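Local coordinates for predicted protein (Acinetobacter sp. RUH2624, PDB 4MEA) that hydrolyses epoxides as a secreted Cif-type virulence factor of the alpha/beta hydrolase fold, at residues K35-K40 with P76-Y81; I88-P93 with K113-A118. All coordinates share one frame; numbering follows the deposited sequence.

Interaction 1: K35-K40 with P76-Y81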
loop_
_atom_site.group_PDB
_atom_site.type_symbol
_atom_site.label_atom_id
_atom_site.label_comp_id
_atom_site.label_asym_id
_atom_site.label_seq_id
_atom_site.Cartn_x
_atom_site.Cartn_y
_atom_site.Cartn_z
ATOM N N LYS A 35 12.424 34.779 -14.449
ATOM C CA LYS A 35 13.561 35.614 -14.831
ATOM C C LYS A 35 14.612 35.570 -13.725
ATOM O O LYS A 35 14.286 35.707 -12.540
ATOM C CB LYS A 35 13.126 37.064 -15.070
ATOM C CG LYS A 35 14.260 37.965 -15.544
ATOM C CD LYS A 35 13.925 39.437 -15.373
ATOM C CE LYS A 35 13.912 39.833 -13.903
ATOM N NZ LYS A 35 13.681 41.295 -13.725
ATOM N N GLY A 36 15.866 35.368 -14.115
ATOM C CA GLY A 36 16.947 35.215 -13.158
ATOM C C GLY A 36 17.442 33.781 -13.108
ATOM O O GLY A 36 18.565 33.513 -12.693
ATOM N N LEU A 37 16.599 32.855 -13.555
ATOM C CA LEU A 37 16.914 31.434 -13.485
ATOM C C LEU A 37 17.247 30.883 -14.866
ATOM O O LEU A 37 16.672 31.300 -15.873
ATOM C CB LEU A 37 15.740 30.658 -12.867
ATOM C CG LEU A 37 15.358 31.120 -11.458
ATOM C CD1 LEU A 37 14.176 30.322 -10.877
ATOM C CD2 LEU A 37 16.567 31.033 -10.543
ATOM N N SER A 38 18.186 29.949 -14.914
ATOM C CA SER A 38 18.534 29.318 -16.174
ATOM C C SER A 38 18.404 27.808 -16.060
ATOM O O SER A 38 18.823 27.221 -15.064
ATOM C CB SER A 38 19.964 29.690 -16.575
ATOM O OG SER A 38 20.142 31.093 -16.501
ATOM N N SER A 39 17.822 27.200 -17.091
ATOM C CA SER A 39 17.688 25.754 -17.192
ATOM C C SER A 39 18.883 25.172 -17.939
ATOM O O SER A 39 19.217 25.621 -19.032
ATOM C CB SER A 39 16.392 25.400 -17.919
ATOM O OG SER A 39 16.315 24.012 -18.182
ATOM N N LYS A 40 19.532 24.178 -17.344
ATOM C CA LYS A 40 20.728 23.591 -17.934
ATOM C C LYS A 40 20.757 22.094 -17.706
ATOM O O LYS A 40 19.980 21.569 -16.917
ATOM C CB LYS A 40 21.981 24.202 -17.306
ATOM C CG LYS A 40 22.114 25.694 -17.497
ATOM C CD LYS A 40 23.428 26.176 -16.936
ATOM C CE LYS A 40 23.523 27.686 -16.987
ATOM N NZ LYS A 40 24.880 28.155 -16.585
ATOM N N PRO A 76 10.045 29.335 -5.688
ATOM C CA PRO A 76 9.838 30.559 -4.902
ATOM C C PRO A 76 10.954 30.817 -3.886
ATOM O O PRO A 76 11.294 31.976 -3.645
ATOM C CB PRO A 76 8.484 30.328 -4.211
ATOM C CG PRO A 76 8.194 28.876 -4.362
ATOM C CD PRO A 76 8.912 28.400 -5.583
ATOM N N VAL A 77 11.527 29.757 -3.317
ATOM C CA VAL A 77 12.650 29.901 -2.391
ATOM C C VAL A 77 13.905 30.346 -3.128
ATOM O O VAL A 77 14.669 31.181 -2.636
ATOM C CB VAL A 77 12.960 28.580 -1.650
ATOM C CG1 VAL A 77 14.117 28.772 -0.666
ATOM C CG2 VAL A 77 11.716 28.062 -0.936
ATOM N N MET A 78 14.113 29.778 -4.314
ATOM C CA MET A 78 15.243 30.141 -5.155
ATOM C C MET A 78 15.206 31.628 -5.476
ATOM O O MET A 78 16.222 32.315 -5.389
ATOM C CB MET A 78 15.220 29.326 -6.445
ATOM C CG MET A 78 15.519 27.850 -6.246
ATOM S SD MET A 78 15.280 26.898 -7.752
ATOM C CE MET A 78 16.766 27.243 -8.708
ATOM N N LEU A 79 14.031 32.122 -5.851
ATOM C CA LEU A 79 13.881 33.531 -6.188
ATOM C C LEU A 79 14.154 34.415 -4.974
ATOM O O LEU A 79 14.753 35.489 -5.090
ATOM C CB LEU A 79 12.489 33.801 -6.772
ATOM C CG LEU A 79 12.255 33.188 -8.162
ATOM C CD1 LEU A 79 10.817 33.372 -8.610
ATOM C CD2 LEU A 79 13.201 33.800 -9.172
ATOM N N SER A 80 13.741 33.934 -3.809
ATOM C CA SER A 80 13.914 34.667 -2.560
ATOM C C SER A 80 15.380 34.787 -2.156
ATOM O O SER A 80 15.776 35.758 -1.516
ATOM C CB SER A 80 13.134 33.990 -1.430
ATOM O OG SER A 80 11.741 34.033 -1.663
ATOM N N TYR A 81 16.186 33.796 -2.526
ATOM C CA TYR A 81 17.578 33.759 -2.073
ATOM C C TYR A 81 18.616 34.204 -3.108
ATOM O O TYR A 81 19.762 34.499 -2.755
ATOM C CB TYR A 81 17.939 32.360 -1.566
ATOM C CG TYR A 81 17.202 31.938 -0.310
ATOM C CD1 TYR A 81 16.504 32.860 0.460
ATOM C CD2 TYR A 81 17.207 30.613 0.107
ATOM C CE1 TYR A 81 15.831 32.470 1.616
ATOM C CE2 TYR A 81 16.542 30.215 1.260
ATOM C CZ TYR A 81 15.858 31.145 2.010
ATOM O OH TYR A 81 15.199 30.739 3.154
#
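M78 is the first residue of 76-81 to meet 35-40. Its CB points toward 35-40. The terminal methyl CE ends 4.2 Å from CD2 of L37. The last torsion is folded (chi3 78°), which turns CE off the line of the chain. L79 comes next and makes the closer contact. Its CB does not aim straight at 35-40, but its branch does the touching. CG lies opposite the carbonyl carbon, beside the backbone N (chi1 -69°), and from there CD2 reaches L37. L79 CD2 is 4.0 Å from L37 CD1 and 4.1 Å from L37 CG. Methyl CD2 of L79 thus meets the CD1 methyl of L37 and lies almost as close to its branch carbon, with the two side chains set at a slant to each other. L37 points its CB toward the helix and gives one methyl to each partner, CD1 to L79 and CD2 to M78. The same L79 CD2 also lies 4.0 Å from K35 O, which is a van der Waals contact and not a polar one. G36 sits between K35 and L37 with a positive phi (108°), a value that suits glycine. K35 itself sends its amine away from the helix. Y81 turns to the C-terminal part of the chain, where its OH bonds with S320 OG and its ring meets F324 edge to face. The contact lies at the margin of the main sheet. Strand 37-44 is one of its two outermost strands in this chain and pairs antiparallel with 47-54. L37 and M78 both rest on V52, M78 continues to V87 and A89, and helix 307-323 packs against P76, V77 and Y81 of helix 75-81.

Interaction 2: I88-P93 with K113-A118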
loop_
_atom_site.group_PDB
_atom_site.type_symbol
_atom_site.label_atom_id
_atom_site.label_comp_id
_atom_site.label_asym_id
_atom_site.label_seq_id
_atom_site.Cartn_x
_atom_site.Cartn_y
_atom_site.Cartn_z
ATOM N N ILE A 88 20.720 26.382 -6.612
ATOM C CA ILE A 88 20.758 25.307 -7.596
ATOM C C ILE A 88 19.727 24.253 -7.226
ATOM O O ILE A 88 19.745 23.731 -6.114
ATOM C CB ILE A 88 22.154 24.647 -7.628
ATOM C CG1 ILE A 88 23.230 25.687 -7.962
ATOM C CG2 ILE A 88 22.179 23.490 -8.624
ATOM C CD1 ILE A 88 24.635 25.250 -7.612
ATOM N N ALA A 89 18.813 23.956 -8.145
ATOM C CA ALA A 89 17.824 22.907 -7.907
ATOM C C ALA A 89 17.949 21.866 -9.009
ATOM O O ALA A 89 17.812 22.177 -10.193
ATOM C CB ALA A 89 16.408 23.488 -7.857
ATOM N N ILE A 90 18.234 20.632 -8.606
ATOM C CA ILE A 90 18.507 19.554 -9.546
ATOM C C ILE A 90 17.355 18.556 -9.572
ATOM O O ILE A 90 16.828 18.182 -8.519
ATOM C CB ILE A 90 19.799 18.801 -9.137
ATOM C CG1 ILE A 90 20.973 19.779 -9.016
ATOM C CG2 ILE A 90 20.101 17.668 -10.123
ATOM C CD1 ILE A 90 22.198 19.182 -8.310
ATOM N N ASP A 91 16.972 18.126 -10.774
ATOM C CA ASP A 91 16.022 17.029 -10.939
ATOM C C ASP A 91 16.689 15.695 -10.591
ATOM O O ASP A 91 17.729 15.356 -11.158
ATOM C CB ASP A 91 15.513 16.964 -12.384
ATOM C CG ASP A 91 14.493 18.035 -12.693
ATOM O OD1 ASP A 91 13.969 18.646 -11.734
ATOM O OD2 ASP A 91 14.201 18.252 -13.896
ATOM N N LEU A 92 16.095 14.942 -9.665
ATOM C CA LEU A 92 16.646 13.632 -9.286
ATOM C C LEU A 92 16.850 12.750 -10.505
ATOM O O LEU A 92 16.062 12.794 -11.455
ATOM C CB LEU A 92 15.712 12.907 -8.313
ATOM C CG LEU A 92 15.763 13.293 -6.834
ATOM C CD1 LEU A 92 14.665 12.550 -6.045
ATOM C CD2 LEU A 92 17.149 12.988 -6.259
ATOM N N PRO A 93 17.892 11.916 -10.472
ATOM C CA PRO A 93 18.106 10.965 -11.567
ATOM C C PRO A 93 16.795 10.265 -11.955
ATOM O O PRO A 93 16.090 9.729 -11.092
ATOM C CB PRO A 93 19.097 9.967 -10.967
ATOM C CG PRO A 93 19.885 10.786 -9.971
ATOM C CD PRO A 93 18.861 11.743 -9.375
ATOM N N LYS A 113 26.259 9.399 -5.377
ATOM C CA LYS A 113 27.456 9.468 -6.213
ATOM C C LYS A 113 27.195 10.296 -7.475
ATOM O O LYS A 113 28.015 11.124 -7.871
ATOM C CB LYS A 113 27.954 8.072 -6.601
ATOM C CG LYS A 113 29.346 8.099 -7.252
ATOM C CD LYS A 113 29.790 6.741 -7.778
ATOM C CE LYS A 113 29.527 6.616 -9.279
ATOM N NZ LYS A 113 30.090 5.362 -9.874
ATOM N N ILE A 114 26.050 10.062 -8.108
ATOM C CA ILE A 114 25.687 10.803 -9.308
ATOM C C ILE A 114 25.503 12.288 -8.999
ATOM O O ILE A 114 25.994 13.152 -9.726
ATOM C CB ILE A 114 24.407 10.225 -9.959
ATOM C CG1 ILE A 114 24.695 8.837 -10.552
ATOM C CG2 ILE A 114 23.858 11.195 -11.021
ATOM C CD1 ILE A 114 23.465 7.951 -10.687
ATOM N N LEU A 115 24.813 12.583 -7.901
ATOM C CA LEU A 115 24.553 13.964 -7.515
ATOM C C LEU A 115 25.808 14.747 -7.124
ATOM O O LEU A 115 25.993 15.873 -7.568
ATOM C CB LEU A 115 23.527 14.016 -6.378
ATOM C CG LEU A 115 22.077 13.803 -6.822
ATOM C CD1 LEU A 115 21.167 13.536 -5.618
ATOM C CD2 LEU A 115 21.586 15.000 -7.636
ATOM N N ILE A 116 26.663 14.163 -6.290
ATOM C CA ILE A 116 27.825 14.899 -5.786
ATOM C C ILE A 116 28.740 15.352 -6.929
ATOM O O ILE A 116 29.273 16.460 -6.907
ATOM C CB ILE A 116 28.617 14.090 -4.725
ATOM C CG1 ILE A 116 29.657 14.979 -4.033
ATOM C CG2 ILE A 116 29.272 12.856 -5.347
ATOM C CD1 ILE A 116 29.071 16.205 -3.373
ATOM N N GLY A 117 28.887 14.505 -7.942
ATOM C CA GLY A 117 29.714 14.834 -9.087
ATOM C C GLY A 117 29.232 16.085 -9.798
ATOM O O GLY A 117 30.032 16.938 -10.186
ATOM N N ALA A 118 27.919 16.197 -9.967
ATOM C CA ALA A 118 27.338 17.331 -10.676
ATOM C C ALA A 118 27.410 18.574 -9.810
ATOM O O ALA A 118 27.755 19.657 -10.283
ATOM C CB ALA A 118 25.887 17.031 -11.062
#
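I90 and L92 share one partner, L115, and the contact is entirely apolar. L115 is forked between them. Its CD2 lies 3.9 Å from I90 CG2, and its CD1 lies 4.1 Å from L92 CD2. The CB of L115 does not aim directly at 88-93. Its chi1 of -78° sets CG beside the backbone N, and the branch end then comes closer. In I90 the short branch does the work. CG2 stands opposite the backbone N, while CG1 lies beside that N (chi1 -55°). I90 and L115 pass alongside each other, running in opposite directions. L92 meets L115 at a slant, with its end nearer the helix than its CB direction suggests. P93 and I114 form the other apolar pair. The ring carbon P93 CG is 4.1 Å from I114 CG2, again the short branch of an isoleucine. Their CA atoms are 7.9 Å apart. All five touching residues are buried. Strand 87-90, helix 108-123 and strand 128-133 form a beta-alpha-beta crossover of the alpha/beta hydrolase fold. Strand 61-64 lies between the two strands in the sheet. The helix covers the face of strand 87-90 that carries I88 and I90. The sequence continues past the strand end as D91-L92-P93, so the contact follows the chain from the sheet into the loop. Polar bonds run elsewhere: D91 turns its CB away from the helix, and OD2 to H50 ND1 and Q97 N, with OD1 to W71 N, would fix the rotation of its buried carboxylate. In the backbone, L92 N pairs with H65 NE2, P93 O with Y242 OH, and I114 O with S44 OG.

In the fold
The centres of the two interactions are about 17 Å apart. They come in series along the chain: interaction 1 closes with helix 75-81 before interaction 2 opens on strand 87-90. Both reach the same mixed sheet, whose strand order 1-2-4-3-5-6-7-8 is that of the alpha/beta hydrolase fold. They lie on opposite faces of it. Helix 75-81 packs on one face with helix 307-323, and helix 108-123 covers the other. Strand 87-90 lies between. Its A89 side chain meets interaction 1, where M78 SD is 3.6 Å from A89 CB, while I90 serves interaction 2. The sheet is thus sandwiched between helices near its antiparallel edge.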